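Local coordinates for protein heroin esterase (Rhodococcus sp., PDB 1LZL) that probably hydrolyses acetyl esters, heroin among them, as a bacterial esterase of the alpha/beta hydrolase family, at residues V181-F185 against A311-L316. Sequence-based numbering, arbitrary orientation.
Sequences VAFQF and AIRRGL. Unlike the reference sequence in segment 311-316: Ala-311 (reference Asp), Ile-312 (reference Pro), Arg-313 (reference Glu), Gly-315 (reference Val), Leu-316 (reference Ala).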
ATOM      1  N   VAL A 181      -3.258 -16.069   4.020  1.00 12.27           N
ATOM      2  CA  VAL A 181      -3.329 -14.665   4.432  1.00 10.97           C
ATOM      3  C   VAL A 181      -4.634 -14.433   5.211  1.00 10.92           C
ATOM      4  O   VAL A 181      -5.714 -14.764   4.668  1.00 11.35           O
ATOM      5  CB  VAL A 181      -3.184 -13.754   3.191  1.00 11.25           C
ATOM      6  CG1 VAL A 181      -3.389 -12.306   3.644  1.00 10.23           C
ATOM      7  CG2 VAL A 181      -1.835 -13.924   2.514  1.00 12.22           C
ATOM      8  N   ALA A 182      -4.514 -13.946   6.444  1.00 10.93           N
ATOM      9  CA  ALA A 182      -5.676 -13.787   7.331  1.00 11.61           C
ATOM     10  C   ALA A 182      -6.475 -12.505   7.057  1.00  9.63           C
ATOM     11  O   ALA A 182      -7.677 -12.444   7.344  1.00 12.37           O
ATOM     12  CB  ALA A 182      -5.239 -13.783   8.787  1.00 10.49           C
ATOM     13  N   PHE A 183      -5.808 -11.485   6.529  1.00  9.51           N
ATOM     14  CA  PHE A 183      -6.406 -10.142   6.406  1.00  9.23           C
ATOM     15  C   PHE A 183      -5.674  -9.342   5.339  1.00  9.27           C
ATOM     16  O   PHE A 183      -4.446  -9.499   5.203  1.00  9.49           O
ATOM     17  CB  PHE A 183      -6.362  -9.413   7.737  1.00  9.40           C
ATOM     18  CG  PHE A 183      -7.193  -8.126   7.785  1.00  9.71           C
ATOM     19  CD1 PHE A 183      -8.577  -8.172   7.708  1.00 11.41           C
ATOM     20  CD2 PHE A 183      -6.558  -6.901   7.904  1.00 11.52           C
ATOM     21  CE1 PHE A 183      -9.365  -7.025   7.784  1.00 12.40           C
ATOM     22  CE2 PHE A 183      -7.326  -5.745   7.994  1.00 13.83           C
ATOM     23  CZ  PHE A 183      -8.710  -5.799   7.914  1.00 13.53           C
ATOM     24  N   GLN A 184      -6.441  -8.531   4.603  1.00  9.48           N
ATOM     25  CA  GLN A 184      -5.915  -7.685   3.531  1.00  9.58           C
ATOM     26  C   GLN A 184      -6.241  -6.234   3.790  1.00  7.75           C
ATOM     27  O   GLN A 184      -7.418  -5.924   3.958  1.00  9.04           O
ATOM     28  CB  GLN A 184      -6.516  -8.190   2.210  1.00  9.40           C
ATOM     29  CG  GLN A 184      -6.124  -7.305   1.036  1.00 10.01           C
ATOM     30  CD  GLN A 184      -6.580  -7.842  -0.309  1.00  9.17           C
ATOM     31  OE1 GLN A 184      -5.803  -7.816  -1.250  1.00 10.70           O
ATOM     32  NE2 GLN A 184      -7.842  -8.283  -0.375  1.00 11.04           N
ATOM     33  N   PHE A 185      -5.252  -5.332   3.787  1.00  7.72           N
ATOM     34  CA  PHE A 185      -5.486  -3.932   4.141  1.00  7.76           C
ATOM     35  C   PHE A 185      -5.023  -3.050   2.978  1.00  8.77           C
ATOM     36  O   PHE A 185      -3.787  -2.983   2.740  1.00  9.44           O
ATOM     37  CB  PHE A 185      -4.745  -3.613   5.449  1.00  9.06           C
ATOM     38  CG  PHE A 185      -4.954  -2.185   5.900  1.00  9.49           C
ATOM     39  CD1 PHE A 185      -4.176  -1.116   5.450  1.00 14.79           C
ATOM     40  CD2 PHE A 185      -5.982  -1.910   6.786  1.00 10.27           C
ATOM     41  CE1 PHE A 185      -4.441   0.171   5.862  1.00 17.56           C
ATOM     42  CE2 PHE A 185      -6.224  -0.614   7.215  1.00 14.25           C
ATOM     43  CZ  PHE A 185      -5.474   0.436   6.750  1.00 16.93           C
ATOM     44  N   ALA A 311      -9.268  -1.681  12.368  1.00 12.39           N
ATOM     45  CA  ALA A 311      -9.477  -2.698  11.337  1.00 12.14           C
ATOM     46  C   ALA A 311      -8.437  -3.812  11.405  1.00 12.01           C
ATOM     47  O   ALA A 311      -8.743  -5.014  11.311  1.00 12.60           O
ATOM     48  CB  ALA A 311      -9.429  -2.023   9.949  1.00 15.49           C
ATOM     49  N   ILE A 312      -7.156  -3.379  11.558  1.00 12.89           N
ATOM     50  CA  ILE A 312      -6.072  -4.367  11.599  1.00 12.44           C
ATOM     51  C   ILE A 312      -6.168  -5.178  12.898  1.00 12.01           C
ATOM     52  O   ILE A 312      -5.995  -6.417  12.839  1.00 12.80           O
ATOM     53  CB  ILE A 312      -4.716  -3.680  11.416  1.00 10.91           C
ATOM     54  CG1 ILE A 312      -4.602  -3.088  10.000  1.00 12.56           C
ATOM     55  CG2 ILE A 312      -3.546  -4.607  11.688  1.00 13.72           C
ATOM     56  CD1 ILE A 312      -3.461  -2.097   9.849  1.00 12.31           C
ATOM     57  N   ARG A 313      -6.433  -4.466  14.020  1.00 12.79           N
ATOM     58  CA  ARG A 313      -6.603  -5.222  15.269  1.00 15.01           C
ATOM     59  C   ARG A 313      -7.648  -6.313  15.172  1.00 14.13           C
ATOM     60  O   ARG A 313      -7.467  -7.453  15.612  1.00 15.62           O
ATOM     61  CB  ARG A 313      -7.005  -4.258  16.399  1.00 14.73           C
ATOM     62  CG  ARG A 313      -7.031  -4.963  17.742  1.00 21.82           C
ATOM     63  CD  ARG A 313      -7.416  -4.014  18.859  1.00 28.89           C
ATOM     64  NE  ARG A 313      -8.828  -3.646  18.696  1.00 43.15           N
ATOM     65  CZ  ARG A 313      -9.184  -2.358  18.670  1.00 43.31           C
ATOM     66  NH1 ARG A 313      -8.245  -1.415  18.792  1.00 66.08           N
ATOM     67  NH2 ARG A 313     -10.440  -1.990  18.525  1.00 45.18           N
ATOM     68  N   ARG A 314      -8.801  -5.975  14.564  1.00 13.72           N
ATOM     69  CA  ARG A 314      -9.882  -6.944  14.508  1.00 14.39           C
ATOM     70  C   ARG A 314      -9.611  -8.013  13.472  1.00 12.72           C
ATOM     71  O   ARG A 314      -9.883  -9.201  13.686  1.00 16.94           O
ATOM     72  CB  ARG A 314     -11.218  -6.244  14.249  1.00 16.40           C
ATOM     73  CG  ARG A 314     -12.365  -7.234  14.235  1.00 32.20           C
ATOM     74  CD  ARG A 314     -13.528  -6.505  13.532  1.00 41.34           C
ATOM     75  NE  ARG A 314     -13.514  -6.929  12.169  1.00 58.51           N
ATOM     76  CZ  ARG A 314     -14.083  -7.475  11.143  1.00 47.51           C
ATOM     77  NH1 ARG A 314     -15.327  -7.946  11.135  1.00 27.62           N
ATOM     78  NH2 ARG A 314     -13.298  -7.527  10.057  1.00 41.73           N
ATOM     79  N   GLY A 315      -9.033  -7.590  12.343  1.00 13.26           N
ATOM     80  CA  GLY A 315      -8.738  -8.511  11.253  1.00 14.28           C
ATOM     81  C   GLY A 315      -7.774  -9.611  11.729  1.00 14.01           C
ATOM     82  O   GLY A 315      -7.837 -10.713  11.182  1.00 17.16           O
ATOM     83  N   LEU A 316      -6.891  -9.356  12.684  1.00 14.04           N
ATOM     84  CA  LEU A 316      -5.895 -10.328  13.149  1.00 15.26           C
ATOM     85  C   LEU A 316      -6.177 -10.859  14.552  1.00 17.96           C
ATOM     86  O   LEU A 316      -5.317 -11.351  15.294  1.00 21.20           O
ATOM     87  CB  LEU A 316      -4.504  -9.644  13.101  1.00 14.52           C
ATOM     88  CG  LEU A 316      -3.994  -9.405  11.667  1.00 13.86           C
ATOM     89  CD1 LEU A 316      -2.608  -8.791  11.704  1.00 14.27           C
ATOM     90  CD2 LEU A 316      -3.924 -10.639  10.791  1.00 15.10           C
TER
HETATM   91  O   HOH W   1      -9.467 -11.359   9.246  1.00 21.49           O
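Strand 183-185 runs nearly antiparallel to helix 311-315 (168°), with axes 9.0 Å apart and the CA atoms of Phe-183 and Gly-315 separated by 5.6 Å. The Phe-183 ring lies against the last helical turn: Gly-315 CA sits over one face, 3.8 Å from the ring centroid, in a CH-pi contact. A side-chain carbon on Gly-315, were there one, would run into CD1 of Phe-183, a measure of how tight the fit is. The extended first torsion of Phe-183 (chi1 -169°) turns its ring toward the helix, with Phe-183 CZ 3.5 Å from Ala-311 O. With an alanine here the ring is gone, which would probably open a gap against Gly-315 CA and leave Ala-311 and Ile-312 without this aromatic neighbour. Ile-312 crosses Phe-185 at about a right angle, CD1 over the ring face and Ile-312 CG1 3.7 Å from CD2 of Phe-185. Leu-316 CD2 touches both Ala-182 CB and Phe-183 CB, while one water donates to both Ala-182 O and Gly-315 O, joining strand entry and helix end. Leu-316 and Phe-183 also share Ala-155 of strand 153-159. The arrangement is characteristic of the alpha/beta hydrolase fold, in which helices such as the C-terminal 299-315 pack antiparallel on parallel strands of the central sheet.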